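Local coordinates for aminopeptidase N family protein (Idiomarina loihiensis L2TR, PDB 4FGM) that probably works as a zinc-dependent aminopeptidase of the M61 family, removing residues from the amino ends of peptides, at residues K406-E411 and I425-Q430; S395-T400 and Q457-M462; R249-S254 and N261-T266. All blocks are in the same frame, centred on the assembly; numbering follows the deposited sequence.

Interaction 1 of 3, residues K406-E411 and I425-Q430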
loop_
_atom_site.group_PDB
_atom_site.type_symbol
_atom_site.label_atom_id
_atom_site.label_comp_id
_atom_site.label_asym_id
_atom_site.label_seq_id
_atom_site.Cartn_x
_atom_site.Cartn_y
_atom_site.Cartn_z
ATOM N N LYS A 406 16.143 -13.622 2.025
ATOM C CA LYS A 406 16.409 -14.620 0.988
ATOM C C LYS A 406 16.161 -16.020 1.545
ATOM O O LYS A 406 15.370 -16.798 1.002
ATOM C CB LYS A 406 17.864 -14.531 0.515
ATOM C CG LYS A 406 18.237 -15.590 -0.522
ATOM C CD LYS A 406 19.734 -15.871 -0.542
ATOM C CE LYS A 406 20.086 -17.098 0.297
ATOM N NZ LYS A 406 19.670 -18.386 -0.348
ATOM N N GLU A 407 16.852 -16.326 2.638
ATOM C CA GLU A 407 16.739 -17.624 3.283
ATOM C C GLU A 407 15.323 -17.924 3.758
ATOM O O GLU A 407 14.813 -19.024 3.528
ATOM C CB GLU A 407 17.735 -17.711 4.439
ATOM C CG GLU A 407 19.184 -17.752 3.958
ATOM C CD GLU A 407 20.189 -17.691 5.091
ATOM O OE1 GLU A 407 19.862 -18.164 6.198
ATOM O OE2 GLU A 407 21.312 -17.183 4.871
ATOM N N LEU A 408 14.677 -16.960 4.408
ATOM C CA LEU A 408 13.313 -17.192 4.870
ATOM C C LEU A 408 12.414 -17.483 3.679
ATOM O O LEU A 408 11.487 -18.285 3.776
ATOM C CB LEU A 408 12.775 -15.985 5.642
ATOM C CG LEU A 408 13.248 -15.846 7.092
ATOM C CD1 LEU A 408 12.763 -14.522 7.669
ATOM C CD2 LEU A 408 12.719 -17.006 7.914
ATOM N N TRP A 409 12.694 -16.844 2.547
ATOM C CA TRP A 409 11.877 -17.069 1.364
ATOM C C TRP A 409 12.050 -18.480 0.806
ATOM O O TRP A 409 11.070 -19.127 0.438
ATOM C CB TRP A 409 12.193 -16.059 0.256
ATOM C CG TRP A 409 11.281 -16.259 -0.916
ATOM C CD1 TRP A 409 9.956 -15.924 -0.992
ATOM C CD2 TRP A 409 11.583 -16.962 -2.124
ATOM N NE1 TRP A 409 9.415 -16.384 -2.166
ATOM C CE2 TRP A 409 10.390 -17.030 -2.880
ATOM C CE3 TRP A 409 12.745 -17.557 -2.638
ATOM C CZ2 TRP A 409 10.326 -17.661 -4.127
ATOM C CZ3 TRP A 409 12.681 -18.185 -3.876
ATOM C CH2 TRP A 409 11.476 -18.235 -4.604
ATOM N N HIS A 410 13.290 -18.953 0.731
ATOM C CA HIS A 410 13.539 -20.299 0.211
ATOM C C HIS A 410 12.988 -21.378 1.138
ATOM O O HIS A 410 12.540 -22.431 0.684
ATOM C CB HIS A 410 15.034 -20.517 0.002
ATOM C CG HIS A 410 15.569 -19.863 -1.234
ATOM N ND1 HIS A 410 15.308 -20.342 -2.499
ATOM C CD2 HIS A 410 16.339 -18.762 -1.400
ATOM C CE1 HIS A 410 15.896 -19.567 -3.392
ATOM N NE2 HIS A 410 16.527 -18.600 -2.751
ATOM N N GLU A 411 13.004 -21.105 2.437
ATOM C CA GLU A 411 12.510 -22.066 3.410
ATOM C C GLU A 411 10.995 -22.139 3.510
ATOM O O GLU A 411 10.407 -23.212 3.392
ATOM C CB GLU A 411 13.066 -21.756 4.800
ATOM C CG GLU A 411 14.449 -22.308 5.067
ATOM C CD GLU A 411 14.810 -22.258 6.542
ATOM O OE1 GLU A 411 13.990 -22.708 7.376
ATOM O OE2 GLU A 411 15.916 -21.775 6.865
ATOM N N ILE A 425 10.869 -14.940 14.703
ATOM C CA ILE A 425 11.694 -14.736 15.892
ATOM C C ILE A 425 12.416 -16.033 16.282
ATOM O O ILE A 425 13.611 -16.013 16.594
ATOM C CB ILE A 425 10.868 -14.203 17.095
ATOM C CG1 ILE A 425 11.821 -13.712 18.189
ATOM C CG2 ILE A 425 9.947 -15.286 17.642
ATOM C CD1 ILE A 425 11.127 -13.106 19.396
ATOM N N ASN A 426 11.704 -17.160 16.247
ATOM C CA ASN A 426 12.314 -18.441 16.578
ATOM C C ASN A 426 13.409 -18.775 15.573
ATOM O O ASN A 426 14.463 -19.296 15.941
ATOM C CB ASN A 426 11.264 -19.546 16.586
ATOM C CG ASN A 426 10.311 -19.434 17.759
ATOM O OD1 ASN A 426 9.350 -20.187 17.861
ATOM N ND2 ASN A 426 10.579 -18.493 18.655
ATOM N N TRP A 427 13.160 -18.460 14.305
ATOM C CA TRP A 427 14.130 -18.719 13.245
ATOM C C TRP A 427 15.421 -17.958 13.543
ATOM O O TRP A 427 16.519 -18.443 13.278
ATOM C CB TRP A 427 13.573 -18.273 11.891
ATOM C CG TRP A 427 14.406 -18.697 10.724
ATOM C CD1 TRP A 427 14.333 -19.880 10.051
ATOM C CD2 TRP A 427 15.461 -17.948 10.106
ATOM N NE1 TRP A 427 15.275 -19.916 9.047
ATOM C CE2 TRP A 427 15.978 -18.743 9.059
ATOM C CE3 TRP A 427 16.014 -16.682 10.331
ATOM C CZ2 TRP A 427 17.031 -18.313 8.242
ATOM C CZ3 TRP A 427 17.063 -16.254 9.514
ATOM C CH2 TRP A 427 17.555 -17.068 8.483
ATOM N N LEU A 428 15.286 -16.758 14.098
ATOM C CA LEU A 428 16.451 -15.952 14.433
ATOM C C LEU A 428 17.075 -16.415 15.751
ATOM O O LEU A 428 18.296 -16.374 15.914
ATOM C CB LEU A 428 16.061 -14.472 14.516
ATOM C CG LEU A 428 15.695 -13.817 13.179
ATOM C CD1 LEU A 428 14.938 -12.512 13.415
ATOM C CD2 LEU A 428 16.956 -13.580 12.376
ATOM N N ASN A 429 16.244 -16.868 16.686
ATOM C CA ASN A 429 16.747 -17.336 17.976
ATOM C C ASN A 429 17.495 -18.667 17.883
ATOM O O ASN A 429 18.185 -19.067 18.824
ATOM C CB ASN A 429 15.609 -17.454 18.993
ATOM C CG ASN A 429 15.161 -16.100 19.523
ATOM O OD1 ASN A 429 15.876 -15.105 19.393
ATOM N ND2 ASN A 429 13.979 -16.060 20.136
ATOM N N GLN A 430 17.354 -19.354 16.753
ATOM C CA GLN A 430 18.035 -20.622 16.542
ATOM C C GLN A 430 19.070 -20.461 15.432
ATOM O O GLN A 430 19.468 -21.438 14.799
ATOM C CB GLN A 430 17.034 -21.724 16.174
ATOM C CG GLN A 430 16.105 -22.201 17.315
ATOM C CD GLN A 430 16.807 -23.060 18.375
ATOM O OE1 GLN A 430 17.672 -23.883 18.059
ATOM N NE2 GLN A 430 16.412 -22.887 19.635
#

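Interaction 2 of 3, residues S395-T400 and Q457-M462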
loop_
_atom_site.group_PDB
_atom_site.type_symbol
_atom_site.label_atom_id
_atom_site.label_comp_id
_atom_site.label_asym_id
_atom_site.label_seq_id
_atom_site.Cartn_x
_atom_site.Cartn_y
_atom_site.Cartn_z
ATOM N N SER A 395 27.427 -10.329 13.516
ATOM C CA SER A 395 28.039 -11.299 12.611
ATOM C C SER A 395 29.217 -10.633 11.911
ATOM O O SER A 395 29.723 -11.122 10.902
ATOM C CB SER A 395 27.020 -11.769 11.567
ATOM O OG SER A 395 26.631 -10.705 10.710
ATOM N N ASP A 396 29.649 -9.511 12.472
ATOM C CA ASP A 396 30.742 -8.734 11.917
ATOM C C ASP A 396 30.513 -8.507 10.426
ATOM O O ASP A 396 31.376 -8.777 9.591
ATOM C CB ASP A 396 32.085 -9.422 12.169
ATOM C CG ASP A 396 33.240 -8.438 12.177
ATOM O OD1 ASP A 396 33.093 -7.359 12.795
ATOM O OD2 ASP A 396 34.292 -8.739 11.577
ATOM N N HIS A 397 29.310 -8.025 10.122
ATOM C CA HIS A 397 28.874 -7.685 8.775
ATOM C C HIS A 397 28.781 -8.816 7.759
ATOM O O HIS A 397 28.836 -8.579 6.553
ATOM C CB HIS A 397 29.765 -6.568 8.246
ATOM C CG HIS A 397 29.914 -5.433 9.209
ATOM N ND1 HIS A 397 28.835 -4.724 9.695
ATOM C CD2 HIS A 397 31.006 -4.912 9.813
ATOM C CE1 HIS A 397 29.257 -3.818 10.557
ATOM N NE2 HIS A 397 30.572 -3.910 10.648
ATOM N N LYS A 398 28.618 -10.043 8.232
ATOM C CA LYS A 398 28.511 -11.168 7.317
ATOM C C LYS A 398 27.064 -11.539 7.039
ATOM O O LYS A 398 26.750 -12.081 5.978
ATOM C CB LYS A 398 29.285 -12.376 7.859
ATOM C CG LYS A 398 30.789 -12.161 7.821
ATOM C CD LYS A 398 31.206 -11.614 6.457
ATOM C CE LYS A 398 32.540 -10.890 6.514
ATOM N NZ LYS A 398 32.742 -10.026 5.314
ATOM N N LEU A 399 26.187 -11.232 7.989
ATOM C CA LEU A 399 24.768 -11.530 7.846
ATOM C C LEU A 399 23.959 -10.238 7.821
ATOM O O LEU A 399 24.016 -9.450 8.765
ATOM C CB LEU A 399 24.294 -12.398 9.012
ATOM C CG LEU A 399 22.817 -12.785 9.037
ATOM C CD1 LEU A 399 22.544 -13.814 7.951
ATOM C CD2 LEU A 399 22.457 -13.350 10.400
ATOM N N THR A 400 23.219 -10.019 6.737
ATOM C CA THR A 400 22.380 -8.828 6.605
ATOM C C THR A 400 20.919 -9.259 6.685
ATOM O O THR A 400 20.617 -10.449 6.579
ATOM C CB THR A 400 22.596 -8.117 5.246
ATOM O OG1 THR A 400 22.323 -9.032 4.179
ATOM C CG2 THR A 400 24.014 -7.592 5.127
ATOM N N GLN A 457 24.637 5.111 15.641
ATOM C CA GLN A 457 25.902 5.728 15.990
ATOM C C GLN A 457 27.014 4.743 15.633
ATOM O O GLN A 457 28.079 5.136 15.154
ATOM C CB GLN A 457 25.925 6.050 17.485
ATOM C CG GLN A 457 26.582 7.376 17.816
ATOM C CD GLN A 457 26.268 7.842 19.223
ATOM O OE1 GLN A 457 26.665 7.210 20.202
ATOM N NE2 GLN A 457 25.542 8.950 19.331
ATOM N N ASN A 458 26.748 3.459 15.854
ATOM C CA ASN A 458 27.717 2.422 15.548
ATOM C C ASN A 458 28.028 2.345 14.062
ATOM O O ASN A 458 28.978 1.676 13.658
ATOM C CB ASN A 458 27.221 1.060 16.039
ATOM C CG ASN A 458 27.368 0.897 17.533
ATOM O OD1 ASN A 458 28.423 1.196 18.095
ATOM N ND2 ASN A 458 26.318 0.412 18.186
ATOM N N PHE A 459 27.225 3.019 13.247
ATOM C CA PHE A 459 27.458 3.019 11.809
ATOM C C PHE A 459 27.803 4.407 11.312
ATOM O O PHE A 459 27.797 4.666 10.115
ATOM C CB PHE A 459 26.243 2.481 11.052
ATOM C CG PHE A 459 26.085 0.991 11.149
ATOM C CD1 PHE A 459 25.603 0.401 12.311
ATOM C CD2 PHE A 459 26.408 0.178 10.069
ATOM C CE1 PHE A 459 25.450 -0.985 12.399
ATOM C CE2 PHE A 459 26.260 -1.208 10.147
ATOM C CZ PHE A 459 25.776 -1.789 11.311
ATOM N N GLY A 460 28.102 5.301 12.246
ATOM C CA GLY A 460 28.481 6.655 11.881
ATOM C C GLY A 460 27.344 7.591 11.528
ATOM O O GLY A 460 27.565 8.613 10.875
ATOM N N VAL A 461 26.133 7.252 11.957
ATOM C CA VAL A 461 24.973 8.096 11.679
ATOM C C VAL A 461 24.545 8.879 12.917
ATOM O O VAL A 461 24.230 8.300 13.957
ATOM C CB VAL A 461 23.767 7.272 11.203
ATOM C CG1 VAL A 461 22.634 8.216 10.793
ATOM C CG2 VAL A 461 24.169 6.374 10.048
HETATM N N MSE A 462 24.524 10.200 12.789
HETATM C CA MSE A 462 24.132 11.082 13.884
HETATM C C MSE A 462 22.635 11.398 13.842
HETATM O O MSE A 462 22.067 11.606 12.769
HETATM C CB MSE A 462 24.953 12.370 13.802
HETATM C CG MSE A 462 24.438 13.528 14.642
HETATM SE SE MSE A 462 25.573 15.088 14.474
HETATM C CE MSE A 462 25.178 15.599 12.653
#

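Interaction 3 of 3, residues R249-S254 and N261-T266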
loop_
_atom_site.group_PDB
_atom_site.type_symbol
_atom_site.label_atom_id
_atom_site.label_comp_id
_atom_site.label_asym_id
_atom_site.label_seq_id
_atom_site.Cartn_x
_atom_site.Cartn_y
_atom_site.Cartn_z
ATOM N N ARG A 249 0.557 12.106 -11.949
ATOM C CA ARG A 249 1.246 12.404 -13.194
ATOM C C ARG A 249 2.596 13.076 -12.968
ATOM O O ARG A 249 3.499 12.961 -13.798
ATOM C CB ARG A 249 0.349 13.279 -14.059
ATOM C CG ARG A 249 0.741 13.377 -15.519
ATOM C CD ARG A 249 -0.450 13.880 -16.339
ATOM N NE ARG A 249 -1.226 14.839 -15.568
ATOM C CZ ARG A 249 -2.479 14.656 -15.175
ATOM N NH1 ARG A 249 -3.132 13.548 -15.484
ATOM N NH2 ARG A 249 -3.060 15.571 -14.425
ATOM N N LYS A 250 2.743 13.772 -11.845
ATOM C CA LYS A 250 4.008 14.442 -11.558
ATOM C C LYS A 250 5.086 13.465 -11.097
ATOM O O LYS A 250 6.256 13.817 -11.047
ATOM C CB LYS A 250 3.822 15.535 -10.499
ATOM C CG LYS A 250 3.246 15.059 -9.172
ATOM C CD LYS A 250 3.207 16.202 -8.175
ATOM C CE LYS A 250 2.301 15.906 -6.985
ATOM N NZ LYS A 250 2.755 14.740 -6.189
ATOM N N ASP A 251 4.695 12.236 -10.775
ATOM C CA ASP A 251 5.654 11.234 -10.315
ATOM C C ASP A 251 6.357 10.521 -11.467
ATOM O O ASP A 251 7.357 9.834 -11.259
ATOM C CB ASP A 251 4.957 10.191 -9.432
ATOM C CG ASP A 251 4.275 10.807 -8.220
ATOM O OD1 ASP A 251 4.696 11.906 -7.795
ATOM O OD2 ASP A 251 3.325 10.186 -7.685
ATOM N N LEU A 252 5.833 10.677 -12.678
ATOM C CA LEU A 252 6.421 10.031 -13.840
ATOM C C LEU A 252 7.303 11.023 -14.567
ATOM O O LEU A 252 6.834 11.810 -15.391
ATOM C CB LEU A 252 5.324 9.499 -14.763
ATOM C CG LEU A 252 4.417 8.432 -14.131
ATOM C CD1 LEU A 252 3.377 7.996 -15.145
ATOM C CD2 LEU A 252 5.232 7.227 -13.680
ATOM N N ILE A 253 8.591 10.966 -14.253
ATOM C CA ILE A 253 9.588 11.861 -14.817
ATOM C C ILE A 253 9.584 11.936 -16.353
ATOM O O ILE A 253 9.448 10.924 -17.049
ATOM C CB ILE A 253 10.985 11.475 -14.261
ATOM C CG1 ILE A 253 11.996 12.575 -14.568
ATOM C CG2 ILE A 253 11.419 10.126 -14.806
ATOM C CD1 ILE A 253 13.180 12.566 -13.618
ATOM N N SER A 254 9.711 13.158 -16.870
ATOM C CA SER A 254 9.705 13.397 -18.308
ATOM C C SER A 254 11.106 13.386 -18.920
ATOM O O SER A 254 12.115 13.351 -18.210
ATOM C CB SER A 254 9.031 14.737 -18.614
ATOM O OG SER A 254 9.809 15.826 -18.150
ATOM N N ASN A 261 13.991 13.581 -8.435
ATOM C CA ASN A 261 13.217 14.494 -7.601
ATOM C C ASN A 261 12.381 13.654 -6.638
ATOM O O ASN A 261 12.260 12.444 -6.812
ATOM C CB ASN A 261 12.338 15.424 -8.456
ATOM C CG ASN A 261 11.344 14.672 -9.321
ATOM O OD1 ASN A 261 10.439 14.004 -8.817
ATOM N ND2 ASN A 261 11.503 14.788 -10.634
ATOM N N ASP A 262 11.816 14.286 -5.617
ATOM C CA ASP A 262 11.030 13.572 -4.617
ATOM C C ASP A 262 9.819 12.821 -5.164
ATOM O O ASP A 262 9.494 11.731 -4.686
ATOM C CB ASP A 262 10.584 14.545 -3.522
ATOM C CG ASP A 262 11.752 15.106 -2.735
ATOM O OD1 ASP A 262 12.855 15.222 -3.314
ATOM O OD2 ASP A 262 11.571 15.443 -1.544
ATOM N N ASN A 263 9.154 13.393 -6.161
ATOM C CA ASN A 263 7.972 12.753 -6.725
ATOM C C ASN A 263 8.295 11.479 -7.487
ATOM O O ASN A 263 7.647 10.452 -7.275
ATOM C CB ASN A 263 7.220 13.729 -7.624
ATOM C CG ASN A 263 6.752 14.945 -6.872
ATOM O OD1 ASN A 263 6.204 14.836 -5.774
ATOM N ND2 ASN A 263 6.962 16.114 -7.452
ATOM N N TYR A 264 9.294 11.537 -8.366
ATOM C CA TYR A 264 9.679 10.363 -9.131
ATOM C C TYR A 264 10.190 9.297 -8.167
ATOM O O TYR A 264 9.951 8.105 -8.362
ATOM C CB TYR A 264 10.749 10.726 -10.158
ATOM C CG TYR A 264 11.272 9.553 -10.962
ATOM C CD1 TYR A 264 10.409 8.557 -11.424
ATOM C CD2 TYR A 264 12.630 9.452 -11.287
ATOM C CE1 TYR A 264 10.885 7.489 -12.189
ATOM C CE2 TYR A 264 13.116 8.395 -12.050
ATOM C CZ TYR A 264 12.240 7.415 -12.499
ATOM O OH TYR A 264 12.704 6.361 -13.252
ATOM N N GLN A 265 10.876 9.736 -7.117
ATOM C CA GLN A 265 11.404 8.826 -6.102
ATOM C C GLN A 265 10.260 8.069 -5.419
ATOM O O GLN A 265 10.370 6.878 -5.135
ATOM C CB GLN A 265 12.221 9.619 -5.071
ATOM C CG GLN A 265 12.514 8.891 -3.768
ATOM C CD GLN A 265 11.726 9.464 -2.602
ATOM O OE1 GLN A 265 10.693 8.920 -2.201
ATOM N NE2 GLN A 265 12.206 10.580 -2.061
ATOM N N THR A 266 9.163 8.770 -5.157
ATOM C CA THR A 266 8.004 8.155 -4.524
ATOM C C THR A 266 7.455 7.041 -5.421
ATOM O O THR A 266 7.048 5.986 -4.933
ATOM C CB THR A 266 6.908 9.200 -4.262
ATOM O OG1 THR A 266 7.355 10.100 -3.245
ATOM C CG2 THR A 266 5.630 8.535 -3.787
#

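Interaction 1 of 3, residues K406-E411 and I425-Q430
Trp427 reaches across to Glu407, Leu408 and Glu411, and it illustrates how one indole can use a face and an edge at once. From CB, the side chain swings CG anti to the backbone N (chi1 -171°), which sends the ring up to helix 401-413. At the root of the ring, CG lies 3.7 Å from Leu408 CD2, and CD2 of Trp427 is closer still to the same methyl, at 3.6 Å. The methyl sits over one face of the five-membered ring, close to its normal, as a CH-pi contact. Further out, NE1 donates to Glu411 OE2 over 2.9 Å. The bond is nearly straight, with an N-H...O angle of 164°, and the oxygen lies in the ring plane although it is itself met from above its carboxylate plane. Along the benzo edge, CZ2 touches Glu407 CB at 3.9 Å, while CH2 comes 3.4 Å from Glu407 OE1, whose carboxylate also forms a salt bridge to Arg403 through OE2. Replacing Trp427 by an alanine would probably leave Glu411 without its indole donor and open a gap beside the Leu408 methyl. The helix segments run 12.2 Å apart with their directions at 115°, a separation that the indole spans. Beyond this junction, Trp409 of helix 401-413 packs on Trp279 and Phe215, and Ile425 of helix 423-429 rests on helix 437-445.

Interaction 2 of 3, residues S395-T400 and Q457-M462
The imidazole of His397 and the phenyl ring of Phe459 meet obliquely, with their planes steeply inclined at 77° and their centroids 5.9 Å apart, an aromatic pair that is neither stacked nor edge-to-face. One atom of the imidazole does the touching: His397 CE1 lies 4.0 Å from Phe459 CE2 and 4.1 Å from Phe459 CZ. The two side chains run alongside in opposing directions, and the surface they share is small. Phe459 also packs on Leu389 and Leu393, and His397 on Arg392, so helix 378-394 provides common ground for both side chains; Lys582 adds a further neighbour to the histidine. In Phe459, CG stands anti to the carbonyl carbon (chi1 -75°), which brings the far end of the ring up to the histidine.

The backbones make the contact a worked example of two turns presenting aromatic groups. Residues Ser395 to Lys398 form a type I' turn, closed by Lys398 N to Ser395 O at 3.1 Å. Ser395 OG braces it, accepting from Leu399 N at 2.8 Å and bonding back to Leu391 O in the preceding helix, while Thr400 OG1 caps the next helix at Arg403 N. In the other segment, Gln457 to Gly460 form a type I turn, with Gly460 N bonded to Gln457 O at 2.9 Å. Gly460, at positive phi, is the C-prime residue of a Schellman motif, which ends helix 453-457 and turns the chain into strand 461-466, the partner of strand 570-575.

Interaction 3 of 3, residues R249-S254 and N261-T266
Asp251 and Tyr264 bring their CA atoms to 4.3 Å, near enough for Tyr264 CA to direct its hydrogen at Asp251 O over 3.2 Å, so the loop after strand 242-248 lies directly against the first turn of helix 262-277. Tyr264 CG is turned anti to its own N (chi1 177°), which brings one ring face against Ile253. The methyl CG2 of Ile253 sits 3.5 Å from the centroid of the Tyr264 ring and only 5° off its normal, a well-centred CH-pi contact, while Asp251 O lies near the ring edge. The phenol OH is tied to Asp203 in helix 197-215, whose Arg199 and Ile200 touch both Tyr264 and Ile253.

On the more exposed side, Lys250 lays its chain across the amide of Asn263. Its NZ makes a weak hydrogen bond to Asn263 OD1 at 3.5 Å and a long salt bridge to Asp251 OD1 at 3.8 Å. Asp251 OD1 in turn presses against Asn263 CB at 3.1 Å, and its carboxylate also takes a weak bond from Ser248 N.

Asn261 is the N-cap: its OD1 accepts from Tyr264 N at 2.8 Å in an almost linear bond (172°). The contact is thus a capped helix start, covered by the preceding loop, on the helix that bears the HExxH motif with zinc ligands His273 and His277.

Overall arrangement
Interactions 1 and 2 are neighbours, with centres 20 Å apart and nearest atoms about 5 Å apart; in sequence, the segments of interaction 2 enclose those of interaction 1. Helix 401-413 joins them directly through Arg403, with its backbone N in the cap of interaction 2 and its side chain beside interaction 1. Tyr431 is a second common element, touched by Leu399, Glu407 and Trp427. Interaction 3 precedes both and stands apart, its nearest atoms about 22 Å from interaction 1 and about 17 Å from interaction 2. None of the three lies at the zinc and maleic acid site, but the helix begun at interaction 3 supplies His273 and His277, which bind zinc together with Glu307.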